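Local coordinates for hydrophilic protein, virA protein (Chromobacterium violaceum, PDB 3BO6) that acts as a phosphothreonine lyase effector, probably removing phosphate from phosphothreonine in host kinases by beta-elimination rather than hydrolysis, at residues R127-A132 with G174-S179; A34-P38 with M51-F55. One frame throughout, in Å; residues are numbered along the deposited sequence.

Contact 1. Residues R127-A132 with G174-S179. With SO4 (sulfate ion), chain C.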
# COMPACT_ATOMS: atom_id res chain seq x y z
N ARG A 127 -16.30 4.71 0.62
CA ARG A 127 -15.40 3.69 1.15
C ARG A 127 -13.94 4.16 1.25
O ARG A 127 -13.15 3.56 1.97
CB ARG A 127 -15.50 2.40 0.31
CG ARG A 127 -15.01 2.56 -1.13
CD ARG A 127 -15.22 1.26 -1.88
NE ARG A 127 -14.16 0.25 -1.69
CZ ARG A 127 -13.00 0.28 -2.34
NH1 ARG A 127 -12.72 1.29 -3.17
NH2 ARG A 127 -12.11 -0.68 -2.14
N VAL A 128 -13.57 5.23 0.54
CA VAL A 128 -12.21 5.78 0.64
C VAL A 128 -12.18 7.07 1.47
O VAL A 128 -11.15 7.74 1.53
CB VAL A 128 -11.52 5.99 -0.73
CG1 VAL A 128 -11.44 4.68 -1.54
CG2 VAL A 128 -12.20 7.10 -1.54
N ALA A 129 -13.28 7.35 2.16
CA ALA A 129 -13.35 8.46 3.10
C ALA A 129 -13.45 7.98 4.54
O ALA A 129 -12.81 8.54 5.43
CB ALA A 129 -14.53 9.37 2.76
N VAL A 130 -14.28 6.96 4.79
CA VAL A 130 -14.44 6.44 6.15
C VAL A 130 -13.32 5.47 6.53
O VAL A 130 -13.14 5.12 7.70
CB VAL A 130 -15.82 5.78 6.35
CG1 VAL A 130 -16.92 6.82 6.14
CG2 VAL A 130 -16.00 4.56 5.41
N GLY A 131 -12.58 5.05 5.51
CA GLY A 131 -11.37 4.26 5.67
C GLY A 131 -10.66 4.29 4.34
O GLY A 131 -11.00 5.10 3.47
N ALA A 132 -9.69 3.40 4.17
CA ALA A 132 -8.95 3.27 2.92
C ALA A 132 -8.57 4.61 2.31
O ALA A 132 -8.69 4.81 1.09
CB ALA A 132 -9.75 2.43 1.91
N GLY A 174 -9.79 3.36 11.10
CA GLY A 174 -11.03 3.71 10.44
C GLY A 174 -11.84 2.47 10.11
O GLY A 174 -11.63 1.40 10.69
N GLN A 175 -12.79 2.63 9.20
CA GLN A 175 -13.60 1.51 8.75
C GLN A 175 -12.92 0.83 7.57
O GLN A 175 -12.81 1.43 6.50
CB GLN A 175 -14.97 2.01 8.30
CG GLN A 175 -15.78 2.70 9.39
CD GLN A 175 -17.16 3.10 8.91
OE1 GLN A 175 -17.77 2.39 8.10
NE2 GLN A 175 -17.65 4.23 9.40
N TYR A 176 -12.47 -0.41 7.74
CA TYR A 176 -11.82 -1.13 6.64
C TYR A 176 -12.84 -1.33 5.51
O TYR A 176 -14.02 -1.59 5.77
CB TYR A 176 -11.39 -2.55 7.02
CG TYR A 176 -10.45 -2.81 8.18
CD1 TYR A 176 -9.07 -2.82 8.01
CD2 TYR A 176 -10.95 -3.18 9.43
CE1 TYR A 176 -8.20 -3.13 9.08
CE2 TYR A 176 -10.11 -3.49 10.49
CZ TYR A 176 -8.74 -3.46 10.31
OH TYR A 176 -7.91 -3.77 11.37
N PRO A 177 -12.38 -1.28 4.25
CA PRO A 177 -13.31 -1.51 3.14
C PRO A 177 -13.74 -2.97 3.09
O PRO A 177 -12.90 -3.86 3.25
CB PRO A 177 -12.48 -1.18 1.89
CG PRO A 177 -11.03 -1.15 2.34
CD PRO A 177 -11.01 -0.96 3.83
N GLU A 178 -15.03 -3.20 2.86
CA GLU A 178 -15.56 -4.55 2.75
C GLU A 178 -14.85 -5.36 1.67
O GLU A 178 -14.84 -6.57 1.72
CB GLU A 178 -17.05 -4.51 2.43
CG GLU A 178 -17.94 -4.27 3.64
CD GLU A 178 -17.81 -5.38 4.68
OE1 GLU A 178 -18.12 -6.56 4.36
OE2 GLU A 178 -17.41 -5.06 5.81
N SER A 179 -14.28 -4.68 0.67
CA SER A 179 -13.60 -5.39 -0.42
C SER A 179 -12.38 -6.19 0.02
O SER A 179 -12.03 -7.19 -0.62
CB SER A 179 -13.15 -4.41 -1.50
OG SER A 179 -12.28 -3.41 -0.96
S SO4 C . -9.47 0.12 -4.88
O1 SO4 C . -9.82 -0.95 -3.92
O2 SO4 C . -9.17 -0.46 -6.18
O3 SO4 C . -10.60 1.03 -5.01
O4 SO4 C . -8.28 0.84 -4.41
O HOH W 1 -15.26 -1.86 -0.05
O HOH W 2 -13.80 1.65 3.89
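R127 NH2 is shared between S179 OG, 3.0 Å away with an N-H...O angle of 151°, and the bound sulfate, whose O1 lies 2.9 Å from the same NH2. R127 NH1 gives a second bond to sulfate O3 at 2.8 Å. The sulfate spans the NH1/NH2 edge of the guanidinium. S179 OG and water 1 lie on the NE/NH2 side, both near the plane. A bend at chi3 (-83°) turns the group out of the line of its chain to reach them. Water 1 accepts from R127 NE at 2.9 Å and from the backbone N of S179, so all three guanidinium nitrogens are engaged and the rotation of the group is fixed.

Further along, the two loops join through their backbones. Q175 N donates to V130 O at 2.9 Å, nearly straight (168°). With no side chain on G131, Q175 O comes within 3.3 Å of its CA in a CA-H...O contact. Water 2 donates to both R127 O and Q175 O. The extended Q175 side chain lays its amide across V130, with NE2 beside CB. Between these two regions, A132 CB packs on P177 CG at 3.8 Å, and H85 of strand 82-86 touches both residues.

The sulfate probably comes from the crystallisation liquor. H85, K83, R192 and R199 also bond to it. These basic side chains line an anion pocket, consistent with the place of the substrate phosphate in a phosphothreonine lyase. S179 would then act as a second-shell residue, orienting R127. The gathered basic groups would probably favour a doubly charged phosphate here.

Contact 2. Residues A34-P38 with M51-F55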
# COMPACT_ATOMS: atom_id res chain seq x y z
N ALA A 34 12.14 10.04 5.58
CA ALA A 34 12.38 11.34 4.98
C ALA A 34 12.01 12.46 5.94
O ALA A 34 10.89 12.50 6.46
CB ALA A 34 11.55 11.47 3.71
N LEU A 35 12.95 13.37 6.15
CA LEU A 35 12.68 14.69 6.71
C LEU A 35 12.35 15.67 5.58
O LEU A 35 12.80 15.48 4.45
CB LEU A 35 13.92 15.18 7.46
CG LEU A 35 15.23 15.36 6.67
CD1 LEU A 35 15.58 14.15 5.79
CD2 LEU A 35 15.23 16.64 5.84
N ASP A 36 11.54 16.69 5.85
CA ASP A 36 11.28 17.73 4.86
C ASP A 36 10.25 17.32 3.81
O ASP A 36 10.19 17.90 2.72
CB ASP A 36 12.58 18.16 4.16
CG ASP A 36 12.35 19.27 3.15
OD1 ASP A 36 11.62 20.23 3.48
OD2 ASP A 36 12.90 19.18 2.03
N ALA A 37 9.43 16.34 4.13
CA ALA A 37 8.36 15.90 3.24
C ALA A 37 7.24 16.93 3.26
O ALA A 37 7.18 17.75 4.19
CB ALA A 37 7.85 14.53 3.68
N PRO A 38 6.35 16.91 2.26
CA PRO A 38 5.20 17.81 2.30
C PRO A 38 4.31 17.47 3.49
O PRO A 38 4.37 16.33 3.99
CB PRO A 38 4.44 17.50 0.99
CG PRO A 38 5.42 16.80 0.13
CD PRO A 38 6.35 16.07 1.05
N MET A 51 7.44 18.13 -6.61
CA MET A 51 8.37 17.04 -6.27
C MET A 51 8.76 17.09 -4.80
O MET A 51 8.93 18.18 -4.22
CB MET A 51 9.67 17.15 -7.07
CG MET A 51 9.55 17.01 -8.57
SD MET A 51 9.30 15.30 -9.08
CE MET A 51 10.58 14.41 -8.20
N SER A 52 8.93 15.91 -4.20
CA SER A 52 9.57 15.80 -2.90
C SER A 52 10.24 14.45 -2.77
O SER A 52 9.62 13.42 -3.07
CB SER A 52 8.57 16.01 -1.77
OG SER A 52 9.23 15.96 -0.51
N GLN A 53 11.50 14.44 -2.35
CA GLN A 53 12.25 13.20 -2.11
C GLN A 53 12.27 12.27 -3.31
O GLN A 53 12.26 11.04 -3.16
CB GLN A 53 11.69 12.48 -0.88
CG GLN A 53 11.78 13.31 0.40
CD GLN A 53 13.19 13.36 0.96
OE1 GLN A 53 14.07 12.64 0.50
NE2 GLN A 53 13.40 14.22 1.95
N GLY A 54 12.26 12.84 -4.51
CA GLY A 54 12.28 12.02 -5.71
C GLY A 54 10.94 11.45 -6.13
O GLY A 54 10.87 10.69 -7.11
N PHE A 55 9.87 11.81 -5.41
CA PHE A 55 8.51 11.43 -5.78
C PHE A 55 7.86 12.61 -6.53
O PHE A 55 7.89 13.75 -6.05
CB PHE A 55 7.68 11.09 -4.53
CG PHE A 55 7.98 9.73 -3.94
CD1 PHE A 55 9.09 9.52 -3.13
CD2 PHE A 55 7.12 8.66 -4.17
CE1 PHE A 55 9.35 8.26 -2.59
CE2 PHE A 55 7.36 7.42 -3.63
CZ PHE A 55 8.47 7.21 -2.85
O HOH W 3 9.88 18.84 -0.45
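The Q53 side chain reaches across to the 34-38 loop and lays its amide against the methyl of A34, with CD 3.7 Å from A34 CB. Its chain is bent at chi2 (-75°), which turns the amide so that CD and NE2 lie against that methyl and NE2 also meets L35 O, 2.9 Å away. This is a weak hydrogen bond, since the N-H...O angle is only 116°. S52 approaches the other end of the loop. With OG anti to the backbone N (chi1 -177°), the hydroxyl is directed at the proline ring, 3.3 Å from P38 CD, while S52 CB packs beside CG of the same ring. S52 to F55 form a type I' turn, the tight reversal of a two-residue beta hairpin. It links strand 49-52, at one edge of the sheet, to strand 55-59. S52 and F55 close the turn with paired backbone bonds, F55 N to S52 O at 2.9 Å and S52 N to F55 O at 3.0 Å. Q53 and G54 sit at its corners with positive phi. Water 3 lies 3.0 Å from S52 OG and gives a weak bond to D36 O. F105 touches A34, A37 and P38 from the rest of the chain.

Contact 1 joins two loops, whereas contact 2 sets a loop against a strand end and its hairpin turn. They are distant, with centres 27 Å apart and nearest atoms about 17 Å apart. Along the sequence, contact 2 closes before contact 1 opens. Contact 1 is partly buried and borders strands 82-86 and 189-193, the latter being one outermost strand of the antiparallel sheet. Contact 2 is a surface contact at the other outermost strand, 49-52. They hold no element in common. Their chemistry follows their place. Contact 1 is polar and charged, with sound hydrogen bonds, bridging waters and a bound anion. Contact 2 has light side-chain touches, one weak direct hydrogen bond and a water bridge, away from that anion site.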